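Local coordinates for trypsin-resistant surface T6 protein (Streptococcus pyogenes serotype M6, PDB 4P0D) that forms the backbone subunit of the pilus on the bacterial surface, probably joined to its neighbours and to the cell wall by sortase, at residues Tyr183-Tyr193 with Phe283-Tyr294. The protein carries 1 engineered substitution. Residues are numbered along the deposited sequence; the frame is centred on the assembly and turned at random.
Sequences YTKEAVNKTVY and FYSNNPTKGNTY
Tyr183 OH is gripped twice: it accepts the nearly straight N-H of Ser285, with N to OH 2.8 Å, and donates its own proton in the carbonyl plane to a lone pair of Thr191 O. The phenol thus joins two backbones where their strands part, its ring edge beside Ser285 O and its CD1 against Pro288 CG. Thr191 works by the same relay. Its chi1 of -65° sets OG1 beside the backbone N, where the hydroxyl gives its proton to Asn189 OD1. The same oxygen receives the almost linear N-H of Tyr294, N to OG1 2.8 Å. Asn189 OD1 also accepts from Thr191 N, an Asx turn, while Asn189 N reaches Pro288 O at 2.9 Å. Thr293 OG1 takes the N-H of Lys190. Farther along, Tyr193 and Phe283 form an antiparallel hydrogen-bonded pair; their side chains run side by side with ring planes steeply inclined (83°), and Tyr294 completes an aromatic cluster. Ser285 OG bonds to Gly306 O; Tyr284 OH reaches Gly106 O in the N-terminal domain. Beyond the strand pair, three hydroxyls thus carry most of the bonding, Asn189 OD1 orienting Thr191 and one backbone bond helping hold the irregular loops together.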
ATOM      1  N   TYR A 183     -15.020 -12.242  10.472  1.00 16.91           N
ATOM      2  CA  TYR A 183     -15.471 -13.536   9.917  1.00 16.84           C
ATOM      3  C   TYR A 183     -16.101 -14.363  11.023  1.00 17.49           C
ATOM      4  O   TYR A 183     -15.607 -14.355  12.148  1.00 18.03           O
ATOM      5  CB  TYR A 183     -14.300 -14.351   9.374  1.00 15.87           C
ATOM      6  CG  TYR A 183     -13.495 -13.728   8.276  1.00 14.97           C
ATOM      7  CD1 TYR A 183     -14.110 -13.197   7.143  1.00 14.33           C
ATOM      8  CD2 TYR A 183     -12.100 -13.726   8.330  1.00 14.50           C
ATOM      9  CE1 TYR A 183     -13.372 -12.663   6.109  1.00 14.22           C
ATOM     10  CE2 TYR A 183     -11.345 -13.178   7.300  1.00 14.17           C
ATOM     11  CZ  TYR A 183     -11.997 -12.651   6.190  1.00 14.34           C
ATOM     12  OH  TYR A 183     -11.284 -12.118   5.175  1.00 14.35           O
ATOM     13  N   THR A 184     -17.185 -15.064  10.720  1.00 18.18           N
ATOM     14  CA  THR A 184     -17.727 -16.057  11.643  1.00 19.05           C
ATOM     15  C   THR A 184     -16.746 -17.224  11.742  1.00 20.35           C
ATOM     16  O   THR A 184     -15.968 -17.487  10.823  1.00 19.35           O
ATOM     17  CB  THR A 184     -19.118 -16.589  11.223  1.00 18.62           C
ATOM     18  OG1 THR A 184     -19.033 -17.325   9.995  1.00 17.81           O
ATOM     19  CG2 THR A 184     -20.105 -15.449  11.083  1.00 17.85           C
ATOM     20  N   LYS A 185     -16.803 -17.916  12.869  1.00 23.68           N
ATOM     21  CA  LYS A 185     -15.806 -18.937  13.236  1.00 24.42           C
ATOM     22  C   LYS A 185     -15.606 -20.043  12.191  1.00 24.36           C
ATOM     23  O   LYS A 185     -14.476 -20.444  11.919  1.00 23.31           O
ATOM     24  CB  LYS A 185     -16.189 -19.548  14.596  1.00 27.08           C
ATOM     25  CG  LYS A 185     -15.039 -20.212  15.342  1.00 27.92           C
ATOM     26  CD  LYS A 185     -15.097 -21.727  15.262  1.00 28.93           C
ATOM     27  N   GLU A 186     -16.696 -20.510  11.576  1.00 24.52           N
ATOM     28  CA  GLU A 186     -16.625 -21.620  10.601  1.00 22.50           C
ATOM     29  C   GLU A 186     -16.363 -21.203   9.162  1.00 20.18           C
ATOM     30  O   GLU A 186     -16.351 -22.052   8.270  1.00 18.96           O
ATOM     31  CB  GLU A 186     -17.906 -22.461  10.643  1.00 23.73           C
ATOM     32  CG  GLU A 186     -18.343 -22.859  12.039  1.00 25.87           C
ATOM     33  CD  GLU A 186     -17.393 -23.823  12.704  1.00 26.92           C
ATOM     34  OE1 GLU A 186     -16.796 -24.653  11.989  1.00 27.46           O
ATOM     35  OE2 GLU A 186     -17.259 -23.745  13.948  1.00 31.16           O
ATOM     36  N   ALA A 187     -16.124 -19.913   8.904  1.00 19.81           N
ATOM     37  CA  ALA A 187     -15.860 -19.474   7.527  1.00 18.78           C
ATOM     38  C   ALA A 187     -14.702 -20.258   6.934  1.00 18.10           C
ATOM     39  O   ALA A 187     -13.725 -20.500   7.620  1.00 18.38           O
ATOM     40  CB  ALA A 187     -15.557 -17.979   7.479  1.00 18.69           C
ATOM     41  N   VAL A 188     -14.822 -20.637   5.663  1.00 17.86           N
ATOM     42  CA  VAL A 188     -13.778 -21.378   4.938  1.00 17.79           C
ATOM     43  C   VAL A 188     -12.707 -20.470   4.304  1.00 17.56           C
ATOM     44  O   VAL A 188     -11.592 -20.924   4.044  1.00 17.69           O
ATOM     45  CB  VAL A 188     -14.377 -22.309   3.856  1.00 18.05           C
ATOM     46  CG1 VAL A 188     -15.103 -23.482   4.521  1.00 17.59           C
ATOM     47  CG2 VAL A 188     -15.304 -21.551   2.893  1.00 17.79           C
ATOM     48  N   ASN A 189     -13.053 -19.203   4.042  1.00 16.19           N
ATOM     49  CA  ASN A 189     -12.107 -18.233   3.520  1.00 15.85           C
ATOM     50  C   ASN A 189     -11.898 -17.095   4.540  1.00 16.20           C
ATOM     51  O   ASN A 189     -12.713 -16.150   4.651  1.00 15.28           O
ATOM     52  CB  ASN A 189     -12.592 -17.691   2.177  1.00 15.78           C
ATOM     53  CG  ASN A 189     -11.554 -16.853   1.476  1.00 15.85           C
ATOM     54  OD1 ASN A 189     -10.560 -16.434   2.068  1.00 15.09           O
ATOM     55  ND2 ASN A 189     -11.774 -16.607   0.209  1.00 15.98           N
ATOM     56  N   LYS A 190     -10.823 -17.215   5.324  1.00 16.21           N
ATOM     57  CA  LYS A 190     -10.478 -16.178   6.288  1.00 15.93           C
ATOM     58  C   LYS A 190      -9.201 -15.456   5.874  1.00 15.12           C
ATOM     59  O   LYS A 190      -8.360 -15.171   6.709  1.00 14.19           O
ATOM     60  CB  LYS A 190     -10.322 -16.769   7.686  1.00 16.90           C
ATOM     61  CG  LYS A 190     -11.565 -17.459   8.214  1.00 18.00           C
ATOM     62  CD  LYS A 190     -11.329 -18.067   9.577  1.00 19.29           C
ATOM     63  CE  LYS A 190     -12.641 -18.177  10.322  1.00 21.40           C
ATOM     64  NZ  LYS A 190     -12.548 -18.669  11.718  1.00 21.93           N
ATOM     65  N   THR A 191      -9.077 -15.145   4.589  1.00 14.33           N
ATOM     66  CA  THR A 191      -7.890 -14.507   4.069  1.00 14.90           C
ATOM     67  C   THR A 191      -7.637 -13.176   4.810  1.00 15.01           C
ATOM     68  O   THR A 191      -8.546 -12.351   4.984  1.00 14.09           O
ATOM     69  CB  THR A 191      -7.970 -14.275   2.547  1.00 14.76           C
ATOM     70  OG1 THR A 191      -8.011 -15.529   1.847  1.00 14.33           O
ATOM     71  CG2 THR A 191      -6.784 -13.481   2.052  1.00 15.18           C
ATOM     72  N   VAL A 192      -6.399 -13.026   5.275  1.00 14.95           N
ATOM     73  CA  VAL A 192      -5.884 -11.787   5.892  1.00 16.36           C
ATOM     74  C   VAL A 192      -4.467 -11.636   5.368  1.00 15.37           C
ATOM     75  O   VAL A 192      -3.556 -12.226   5.934  1.00 15.32           O
ATOM     76  CB  VAL A 192      -5.776 -11.893   7.437  1.00 17.27           C
ATOM     77  CG1 VAL A 192      -5.296 -10.569   8.040  1.00 19.01           C
ATOM     78  CG2 VAL A 192      -7.074 -12.301   8.069  1.00 18.65           C
ATOM     79  N   TYR A 193      -4.271 -10.876   4.292  1.00 14.78           N
ATOM     80  CA  TYR A 193      -3.026 -10.927   3.527  1.00 14.33           C
ATOM     81  C   TYR A 193      -2.533  -9.521   3.149  1.00 14.01           C
ATOM     82  O   TYR A 193      -3.250  -8.778   2.478  1.00 13.77           O
ATOM     83  CB  TYR A 193      -3.285 -11.744   2.270  1.00 14.33           C
ATOM     84  CG  TYR A 193      -2.105 -12.165   1.440  1.00 14.38           C
ATOM     85  CD1 TYR A 193      -1.369 -11.247   0.704  1.00 14.50           C
ATOM     86  CD2 TYR A 193      -1.776 -13.517   1.317  1.00 14.98           C
ATOM     87  CE1 TYR A 193      -0.314 -11.647  -0.094  1.00 14.08           C
ATOM     88  CE2 TYR A 193      -0.712 -13.926   0.537  1.00 15.01           C
ATOM     89  CZ  TYR A 193       0.005 -12.984  -0.176  1.00 14.94           C
ATOM     90  OH  TYR A 193       1.044 -13.384  -0.958  1.00 15.54           O
ATOM     91  N   PHE A 283      -5.585  -7.712   1.366  1.00 15.02           N
ATOM     92  CA  PHE A 283      -6.518  -8.656   0.750  1.00 15.68           C
ATOM     93  C   PHE A 283      -7.260  -9.408   1.817  1.00 14.54           C
ATOM     94  O   PHE A 283      -6.641  -9.903   2.761  1.00 13.62           O
ATOM     95  CB  PHE A 283      -5.808  -9.688  -0.112  1.00 15.69           C
ATOM     96  CG  PHE A 283      -5.030  -9.099  -1.225  1.00 17.32           C
ATOM     97  CD1 PHE A 283      -3.715  -8.715  -1.038  1.00 17.64           C
ATOM     98  CD2 PHE A 283      -5.618  -8.901  -2.472  1.00 17.91           C
ATOM     99  CE1 PHE A 283      -2.991  -8.160  -2.071  1.00 18.43           C
ATOM    100  CE2 PHE A 283      -4.889  -8.349  -3.514  1.00 18.67           C
ATOM    101  CZ  PHE A 283      -3.575  -7.980  -3.312  1.00 18.42           C
ATOM    102  N   TYR A 284      -8.577  -9.531   1.634  1.00 14.16           N
ATOM    103  CA  TYR A 284      -9.431 -10.288   2.553  1.00 14.29           C
ATOM    104  C   TYR A 284     -10.579 -10.904   1.726  1.00 14.19           C
ATOM    105  O   TYR A 284     -10.674 -10.654   0.512  1.00 14.04           O
ATOM    106  CB  TYR A 284      -9.965  -9.380   3.680  1.00 14.28           C
ATOM    107  CG  TYR A 284     -10.690  -8.165   3.139  1.00 14.48           C
ATOM    108  CD1 TYR A 284      -9.993  -6.997   2.824  1.00 14.43           C
ATOM    109  CD2 TYR A 284     -12.069  -8.193   2.895  1.00 13.94           C
ATOM    110  CE1 TYR A 284     -10.647  -5.896   2.292  1.00 14.51           C
ATOM    111  CE2 TYR A 284     -12.728  -7.093   2.354  1.00 13.93           C
ATOM    112  CZ  TYR A 284     -12.020  -5.950   2.064  1.00 14.73           C
ATOM    113  OH  TYR A 284     -12.661  -4.841   1.526  1.00 15.05           O
ATOM    114  N   SER A 285     -11.415 -11.725   2.364  1.00 14.38           N
ATOM    115  CA  SER A 285     -12.559 -12.311   1.670  1.00 14.26           C
ATOM    116  C   SER A 285     -13.827 -11.478   1.849  1.00 14.49           C
ATOM    117  O   SER A 285     -14.175 -11.114   2.955  1.00 14.07           O
ATOM    118  CB  SER A 285     -12.864 -13.731   2.121  1.00 14.50           C
ATOM    119  OG  SER A 285     -14.031 -14.191   1.414  1.00 14.61           O
ATOM    120  N   ASN A 286     -14.520 -11.208   0.741  1.00 15.29           N
ATOM    121  CA  ASN A 286     -15.866 -10.629   0.802  1.00 16.49           C
ATOM    122  C   ASN A 286     -16.970 -11.662   0.527  1.00 17.09           C
ATOM    123  O   ASN A 286     -18.128 -11.310   0.272  1.00 17.69           O
ATOM    124  CB  ASN A 286     -15.988  -9.390  -0.102  1.00 16.46           C
ATOM    125  CG  ASN A 286     -15.841  -9.700  -1.583  1.00 17.12           C
ATOM    126  OD1 ASN A 286     -15.442 -10.802  -1.980  1.00 18.29           O
ATOM    127  ND2 ASN A 286     -16.155  -8.717  -2.409  1.00 16.14           N
ATOM    128  N   ASN A 287     -16.596 -12.936   0.590  1.00 17.28           N
ATOM    129  CA  ASN A 287     -17.535 -14.045   0.470  1.00 16.78           C
ATOM    130  C   ASN A 287     -16.928 -15.191   1.252  1.00 15.97           C
ATOM    131  O   ASN A 287     -16.478 -16.183   0.674  1.00 14.90           O
ATOM    132  CB  ASN A 287     -17.741 -14.389  -1.006  1.00 17.25           C
ATOM    133  CG  ASN A 287     -18.951 -15.272  -1.250  1.00 17.75           C
ATOM    134  OD1 ASN A 287     -19.697 -15.632  -0.332  1.00 19.75           O
ATOM    135  ND2 ASN A 287     -19.139 -15.637  -2.498  1.00 18.36           N
ATOM    136  N   PRO A 288     -16.884 -15.047   2.589  1.00 15.46           N
ATOM    137  CA  PRO A 288     -16.053 -15.943   3.371  1.00 15.87           C
ATOM    138  C   PRO A 288     -16.543 -17.402   3.458  1.00 16.97           C
ATOM    139  O   PRO A 288     -15.818 -18.255   3.984  1.00 16.76           O
ATOM    140  CB  PRO A 288     -16.056 -15.295   4.767  1.00 15.77           C
ATOM    141  CG  PRO A 288     -16.483 -13.872   4.538  1.00 15.44           C
ATOM    142  CD  PRO A 288     -17.512 -14.036   3.452  1.00 15.60           C
ATOM    143  N   THR A 289     -17.765 -17.678   3.003  1.00 17.89           N
ATOM    144  CA  THR A 289     -18.264 -19.053   3.000  1.00 18.52           C
ATOM    145  C   THR A 289     -17.975 -19.751   1.668  1.00 18.26           C
ATOM    146  O   THR A 289     -18.441 -20.848   1.431  1.00 18.90           O
ATOM    147  CB  THR A 289     -19.766 -19.149   3.372  1.00 18.55           C
ATOM    148  OG1 THR A 289     -20.578 -18.546   2.349  1.00 18.96           O
ATOM    149  CG2 THR A 289     -20.021 -18.486   4.695  1.00 18.77           C
ATOM    150  N   LYS A 290     -17.184 -19.119   0.816  1.00 19.74           N
ATOM    151  CA  LYS A 290     -16.817 -19.668  -0.480  1.00 20.76           C
ATOM    152  C   LYS A 290     -15.306 -19.759  -0.593  1.00 21.98           C
ATOM    153  O   LYS A 290     -14.604 -18.834  -0.196  1.00 20.81           O
ATOM    154  CB  LYS A 290     -17.347 -18.769  -1.597  1.00 22.27           C
ATOM    155  CG  LYS A 290     -16.978 -19.203  -3.018  1.00 23.53           C
ATOM    156  CD  LYS A 290     -17.539 -18.210  -4.034  1.00 25.84           C
ATOM    157  CE  LYS A 290     -17.053 -18.482  -5.451  1.00 26.87           C
ATOM    158  NZ  LYS A 290     -15.572 -18.345  -5.551  1.00 27.43           N
ATOM    159  N   GLY A 291     -14.818 -20.862  -1.169  1.00 21.85           N
ATOM    160  CA  GLY A 291     -13.395 -21.043  -1.404  1.00 22.08           C
ATOM    161  C   GLY A 291     -12.611 -21.429  -0.155  1.00 22.21           C
ATOM    162  O   GLY A 291     -13.104 -22.156   0.713  1.00 22.35           O
ATOM    163  N   ASN A 292     -11.375 -20.936  -0.095  1.00 21.99           N
ATOM    164  CA  ASN A 292     -10.393 -21.295   0.907  1.00 22.17           C
ATOM    165  C   ASN A 292      -9.567 -20.070   1.258  1.00 20.30           C
ATOM    166  O   ASN A 292      -9.341 -19.213   0.417  1.00 21.02           O
ATOM    167  CB  ASN A 292      -9.410 -22.327   0.343  1.00 24.07           C
ATOM    168  CG  ASN A 292     -10.100 -23.530  -0.240  1.00 26.24           C
ATOM    169  OD1 ASN A 292     -10.539 -24.414   0.501  1.00 29.56           O
ATOM    170  ND2 ASN A 292     -10.219 -23.568  -1.578  1.00 24.62           N
ATOM    171  N   THR A 293      -9.084 -20.024   2.484  1.00 18.65           N
ATOM    172  CA  THR A 293      -8.107 -19.033   2.904  1.00 17.88           C
ATOM    173  C   THR A 293      -6.885 -19.028   1.991  1.00 17.81           C
ATOM    174  O   THR A 293      -6.289 -20.073   1.727  1.00 17.11           O
ATOM    175  CB  THR A 293      -7.683 -19.340   4.348  1.00 18.14           C
ATOM    176  OG1 THR A 293      -8.841 -19.302   5.188  1.00 16.95           O
ATOM    177  CG2 THR A 293      -6.624 -18.343   4.872  1.00 18.12           C
ATOM    178  N   TYR A 294      -6.532 -17.857   1.477  1.00 17.82           N
ATOM    179  CA  TYR A 294      -5.345 -17.720   0.647  1.00 18.23           C
ATOM    180  C   TYR A 294      -4.132 -17.336   1.483  1.00 20.07           C
ATOM    181  O   TYR A 294      -4.157 -16.336   2.231  1.00 19.72           O
ATOM    182  CB  TYR A 294      -5.561 -16.645  -0.392  1.00 17.63           C
ATOM    183  CG  TYR A 294      -4.505 -16.571  -1.438  1.00 16.90           C
ATOM    184  CD1 TYR A 294      -3.385 -15.779  -1.268  1.00 16.70           C
ATOM    185  CD2 TYR A 294      -4.630 -17.290  -2.626  1.00 17.26           C
ATOM    186  CE1 TYR A 294      -2.406 -15.707  -2.243  1.00 16.99           C
ATOM    187  CE2 TYR A 294      -3.657 -17.223  -3.606  1.00 17.27           C
ATOM    188  CZ  TYR A 294      -2.555 -16.416  -3.415  1.00 17.04           C
ATOM    189  OH  TYR A 294      -1.582 -16.329  -4.371  1.00 16.38           O
TER
HETATM  190  O   HOH W   1      -4.363 -15.166   4.562  1.00 19.92           O